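Local coordinates for phosphoenolpyruvate--protein phosphotransferase (Escherichia coli, PDB 5T12), which probably passes the phosphoryl group of phosphoenolpyruvate to the carrier protein NPr in the nitrogen-metabolic phosphotransferase system, and is represented here by its EIN domain, at residues R130-F138 / A163-Q171. The protein carries 1 engineered substitution. Sequence-based numbering, arbitrary orientation.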
ATOM      1  N   ARG A 130      -4.402  -1.709 -11.071  1.00 22.52           N
ATOM      2  CA  ARG A 130      -3.622  -2.773 -10.447  1.00 25.67           C
ATOM      3  C   ARG A 130      -3.592  -2.610  -8.934  1.00 29.09           C
ATOM      4  O   ARG A 130      -3.611  -3.600  -8.194  1.00 32.44           O
ATOM      5  CB  ARG A 130      -2.205  -2.793 -11.017  1.00 28.83           C
ATOM      6  CG  ARG A 130      -2.149  -3.002 -12.521  1.00 48.77           C
ATOM      7  CD  ARG A 130      -0.742  -3.332 -12.991  1.00 51.95           C
ATOM      8  NE  ARG A 130      -0.683  -3.468 -14.444  1.00 52.45           N
ATOM      9  CZ  ARG A 130      -1.011  -4.573 -15.105  1.00 45.89           C
ATOM     10  NH1 ARG A 130      -1.426  -5.645 -14.445  1.00 43.16           N
ATOM     11  NH2 ARG A 130      -0.927  -4.607 -16.428  1.00 53.41           N
ATOM     12  N   ALA A 131      -3.550  -1.363  -8.455  1.00 25.71           N
ATOM     13  CA  ALA A 131      -3.594  -1.117  -7.018  1.00 39.89           C
ATOM     14  C   ALA A 131      -4.922  -1.570  -6.424  1.00 24.75           C
ATOM     15  O   ALA A 131      -4.954  -2.174  -5.346  1.00 32.86           O
ATOM     16  CB  ALA A 131      -3.354   0.364  -6.730  1.00 32.83           C
ATOM     17  N   LEU A 132      -6.030  -1.283  -7.114  1.00 28.90           N
ATOM     18  CA  LEU A 132      -7.330  -1.760  -6.652  1.00 32.61           C
ATOM     19  C   LEU A 132      -7.382  -3.282  -6.641  1.00 23.55           C
ATOM     20  O   LEU A 132      -7.970  -3.884  -5.735  1.00 31.16           O
ATOM     21  CB  LEU A 132      -8.446  -1.193  -7.531  1.00 33.43           C
ATOM     22  CG  LEU A 132      -9.140   0.084  -7.049  1.00 32.32           C
ATOM     23  CD1 LEU A 132      -8.162   1.246  -6.954  1.00 33.01           C
ATOM     24  CD2 LEU A 132     -10.308   0.437  -7.960  1.00 44.43           C
ATOM     25  N   GLY A 133      -6.772  -3.922  -7.640  1.00 34.41           N
ATOM     26  CA  GLY A 133      -6.679  -5.371  -7.625  1.00 32.89           C
ATOM     27  C   GLY A 133      -5.824  -5.881  -6.482  1.00 26.89           C
ATOM     28  O   GLY A 133      -6.159  -6.879  -5.840  1.00 35.21           O
ATOM     29  N   GLN A 134      -4.704  -5.201  -6.215  1.00 35.11           N
ATOM     30  CA  GLN A 134      -3.881  -5.544  -5.058  1.00 31.19           C
ATOM     31  C   GLN A 134      -4.681  -5.444  -3.767  1.00 21.98           C
ATOM     32  O   GLN A 134      -4.552  -6.297  -2.880  1.00 35.12           O
ATOM     33  CB  GLN A 134      -2.659  -4.628  -4.999  1.00 34.04           C
ATOM     34  CG  GLN A 134      -1.593  -4.930  -6.038  1.00 37.49           C
ATOM     35  CD  GLN A 134      -0.552  -5.907  -5.532  1.00 36.42           C
ATOM     36  OE1 GLN A 134      -0.557  -7.083  -5.895  1.00 43.70           O
ATOM     37  NE2 GLN A 134       0.351  -5.422  -4.689  1.00 44.51           N
ATOM     38  N   ARG A 135      -5.519  -4.413  -3.646  1.00 33.53           N
ATOM     39  CA  ARG A 135      -6.325  -4.251  -2.441  1.00 32.14           C
ATOM     40  C   ARG A 135      -7.410  -5.317  -2.357  1.00 27.37           C
ATOM     41  O   ARG A 135      -7.743  -5.786  -1.262  1.00 29.30           O
ATOM     42  CB  ARG A 135      -6.938  -2.853  -2.405  1.00 36.42           C
ATOM     43  CG  ARG A 135      -7.372  -2.403  -1.021  1.00 36.35           C
ATOM     44  CD  ARG A 135      -6.183  -2.350  -0.077  1.00 31.20           C
ATOM     45  NE  ARG A 135      -6.582  -2.087   1.302  1.00 42.00           N
ATOM     46  CZ  ARG A 135      -5.752  -2.135   2.340  1.00 42.91           C
ATOM     47  NH1 ARG A 135      -4.474  -2.437   2.158  1.00 33.42           N
ATOM     48  NH2 ARG A 135      -6.202  -1.883   3.561  1.00 40.92           N
ATOM     49  N   LEU A 136      -7.974  -5.709  -3.502  1.00 29.19           N
ATOM     50  CA  LEU A 136      -8.949  -6.796  -3.520  1.00 24.03           C
ATOM     51  C   LEU A 136      -8.329  -8.090  -3.008  1.00 27.10           C
ATOM     52  O   LEU A 136      -8.932  -8.806  -2.198  1.00 31.48           O
ATOM     53  CB  LEU A 136      -9.499  -6.981  -4.936  1.00 35.31           C
ATOM     54  CG  LEU A 136     -10.923  -6.487  -5.201  1.00 36.49           C
ATOM     55  CD1 LEU A 136     -11.144  -5.126  -4.569  1.00 37.37           C
ATOM     56  CD2 LEU A 136     -11.200  -6.435  -6.696  1.00 32.39           C
ATOM     57  N   LEU A 137      -7.116  -8.406  -3.470  1.00 28.65           N
ATOM     58  CA  LEU A 137      -6.415  -9.587  -2.977  1.00 28.72           C
ATOM     59  C   LEU A 137      -6.063  -9.452  -1.501  1.00 38.26           C
ATOM     60  O   LEU A 137      -5.974 -10.460  -0.789  1.00 38.04           O
ATOM     61  CB  LEU A 137      -5.151  -9.828  -3.802  1.00 25.59           C
ATOM     62  CG  LEU A 137      -5.341 -10.109  -5.294  1.00 38.73           C
ATOM     63  CD1 LEU A 137      -3.994 -10.248  -5.988  1.00 30.47           C
ATOM     64  CD2 LEU A 137      -6.182 -11.357  -5.493  1.00 27.72           C
ATOM     65  N   PHE A 138      -5.863  -8.220  -1.027  1.00 29.09           N
ATOM     66  CA  PHE A 138      -5.535  -8.006   0.379  1.00 38.61           C
ATOM     67  C   PHE A 138      -6.660  -8.478   1.290  1.00 32.67           C
ATOM     68  O   PHE A 138      -6.409  -9.085   2.337  1.00 48.18           O
ATOM     69  CB  PHE A 138      -5.230  -6.527   0.623  1.00 41.09           C
ATOM     70  CG  PHE A 138      -4.887  -6.205   2.048  1.00 30.33           C
ATOM     71  CD1 PHE A 138      -3.613  -6.441   2.535  1.00 30.90           C
ATOM     72  CD2 PHE A 138      -5.834  -5.658   2.900  1.00 37.43           C
ATOM     73  CE1 PHE A 138      -3.287  -6.146   3.843  1.00 34.47           C
ATOM     74  CE2 PHE A 138      -5.515  -5.360   4.214  1.00 43.96           C
ATOM     75  CZ  PHE A 138      -4.239  -5.604   4.686  1.00 37.69           C
ATOM     76  N   ALA A 163       1.729   2.902  -5.604  1.00 38.47           N
ATOM     77  CA  ALA A 163       0.412   2.630  -5.037  1.00 42.78           C
ATOM     78  C   ALA A 163       0.175   1.139  -4.845  1.00 46.73           C
ATOM     79  O   ALA A 163      -0.530   0.738  -3.910  1.00 39.36           O
ATOM     80  CB  ALA A 163      -0.676   3.228  -5.929  1.00 26.64           C
ATOM     81  N   THR A 164       0.750   0.303  -5.712  1.00 42.90           N
ATOM     82  CA  THR A 164       0.558  -1.138  -5.586  1.00 35.29           C
ATOM     83  C   THR A 164       1.246  -1.691  -4.345  1.00 36.91           C
ATOM     84  O   THR A 164       0.775  -2.676  -3.765  1.00 40.46           O
ATOM     85  CB  THR A 164       1.076  -1.851  -6.835  1.00 41.36           C
ATOM     86  OG1 THR A 164       2.472  -1.577  -7.000  1.00 41.66           O
ATOM     87  CG2 THR A 164       0.325  -1.371  -8.067  1.00 35.08           C
ATOM     88  N   THR A 165       2.356  -1.079  -3.925  1.00 39.97           N
ATOM     89  CA  THR A 165       3.046  -1.539  -2.725  1.00 35.12           C
ATOM     90  C   THR A 165       2.238  -1.226  -1.473  1.00 27.25           C
ATOM     91  O   THR A 165       2.074  -2.081  -0.595  1.00 34.42           O
ATOM     92  CB  THR A 165       4.434  -0.904  -2.636  1.00 40.01           C
ATOM     93  OG1 THR A 165       5.179  -1.204  -3.823  1.00 51.05           O
ATOM     94  CG2 THR A 165       5.186  -1.438  -1.424  1.00 52.88           C
ATOM     95  N   LEU A 166       1.720   0.002  -1.374  1.00 32.59           N
ATOM     96  CA  LEU A 166       0.942   0.382  -0.201  1.00 32.26           C
ATOM     97  C   LEU A 166      -0.369  -0.389  -0.122  1.00 36.65           C
ATOM     98  O   LEU A 166      -0.926  -0.553   0.970  1.00 36.47           O
ATOM     99  CB  LEU A 166       0.674   1.887  -0.219  1.00 28.33           C
ATOM    100  CG  LEU A 166       1.895   2.807  -0.126  1.00 42.39           C
ATOM    101  CD1 LEU A 166       1.528   4.237  -0.496  1.00 51.27           C
ATOM    102  CD2 LEU A 166       2.497   2.754   1.269  1.00 32.95           C
ATOM    103  N   ALA A 167      -0.872  -0.875  -1.259  1.00 43.22           N
ATOM    104  CA  ALA A 167      -2.158  -1.560  -1.293  1.00 23.13           C
ATOM    105  C   ALA A 167      -2.111  -2.952  -0.679  1.00 29.33           C
ATOM    106  O   ALA A 167      -3.172  -3.511  -0.384  1.00 40.30           O
ATOM    107  CB  ALA A 167      -2.665  -1.643  -2.735  1.00 33.61           C
ATOM    108  N   GLU A 168      -0.925  -3.527  -0.481  1.00 30.12           N
ATOM    109  CA  GLU A 168      -0.788  -4.826   0.166  1.00 38.29           C
ATOM    110  C   GLU A 168      -0.204  -4.703   1.572  1.00 36.81           C
ATOM    111  O   GLU A 168       0.489  -5.607   2.044  1.00 48.89           O
ATOM    112  CB  GLU A 168       0.060  -5.770  -0.688  1.00 50.21           C
ATOM    113  CG  GLU A 168       1.342  -5.165  -1.247  1.00 41.83           C
ATOM    114  CD  GLU A 168       2.140  -6.158  -2.077  1.00 55.91           C
ATOM    115  OE1 GLU A 168       2.405  -7.273  -1.581  1.00 47.55           O
ATOM    116  OE2 GLU A 168       2.495  -5.828  -3.229  1.00 50.31           O
ATOM    117  N   LEU A 169      -0.487  -3.593   2.254  1.00 36.63           N
ATOM    118  CA  LEU A 169      -0.007  -3.354   3.604  1.00 35.56           C
ATOM    119  C   LEU A 169      -1.168  -2.997   4.521  1.00 26.29           C
ATOM    120  O   LEU A 169      -2.088  -2.278   4.111  1.00 30.11           O
ATOM    121  CB  LEU A 169       1.031  -2.222   3.633  1.00 30.51           C
ATOM    122  CG  LEU A 169       2.325  -2.447   2.851  1.00 37.04           C
ATOM    123  CD1 LEU A 169       3.215  -1.218   2.937  1.00 21.64           C
ATOM    124  CD2 LEU A 169       3.056  -3.677   3.363  1.00 33.49           C
ATOM    125  N   PRO A 170      -1.158  -3.485   5.762  1.00 36.15           N
ATOM    126  CA  PRO A 170      -2.177  -3.066   6.734  1.00 39.07           C
ATOM    127  C   PRO A 170      -1.834  -1.697   7.310  1.00 35.94           C
ATOM    128  O   PRO A 170      -0.691  -1.441   7.694  1.00 38.16           O
ATOM    129  CB  PRO A 170      -2.115  -4.158   7.806  1.00 34.31           C
ATOM    130  CG  PRO A 170      -0.704  -4.652   7.740  1.00 28.93           C
ATOM    131  CD  PRO A 170      -0.279  -4.540   6.297  1.00 26.25           C
ATOM    132  N   GLN A 171      -2.834  -0.813   7.367  1.00 43.95           N
ATOM    133  CA  GLN A 171      -2.588   0.542   7.852  1.00 46.66           C
ATOM    134  C   GLN A 171      -2.265   0.557   9.340  1.00 36.10           C
ATOM    135  O   GLN A 171      -1.387   1.307   9.781  1.00 45.27           O
ATOM    136  CB  GLN A 171      -3.793   1.438   7.568  1.00 54.26           C
ATOM    137  CG  GLN A 171      -3.719   2.787   8.276  1.00 88.03           C
ATOM    138  CD  GLN A 171      -4.924   3.664   8.008  1.00 78.11           C
ATOM    139  OE1 GLN A 171      -5.957   3.542   8.668  1.00 80.10           O
ATOM    140  NE2 GLN A 171      -4.796   4.561   7.038  1.00 81.77           N
TER
HETATM  141  O   HOH W   1      -5.620  -2.409   6.569  1.00 34.75           O
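Arg135 reaches the turn from Leu166 to Leu169, where its NH1 gives two nearly straight hydrogen bonds, to Ala167 O (3.1 Å) and Leu169 O (3.1 Å). Both acceptors lie near the guanidinium plane, at its edge, although the nitrogen stands above each carbonyl plane. Arg135 CG is anti to the backbone N (chi1 -160°) and a bend at chi2 sends the chain toward these carbonyls. One face of the guanidinium lies over Phe138, whose CE1 passes Leu169 C at 3.9 Å and whose CZ packs on Pro170 CB at 4.0 Å. On the preceding residue, Gln134 NE2 bonds Thr164 O nearly straight (2.9 Å) and Glu168 OE2 by a short, bent bond (2.6 Å, 136°). Both acceptors lie in the amide plane, but OE2 is met from above its carboxylate, the planes 72° apart. Between the two polar grips Ala167 CB sits on Gln134 CB (3.7 Å). Gln134 OE1 accepts a hydrogen bond from Met25 N, and Arg135 NH2 forms a salt bridge with Glu53 of helix 36-61. A leucine in place of Arg135 would probably leave both carbonyls without this donor and Glu53 without its cation. Two side-chain nitrogens thus grip three carbonyls and one carboxylate, joining the helical part to the alpha/beta domain, with apolar packing between and beside them.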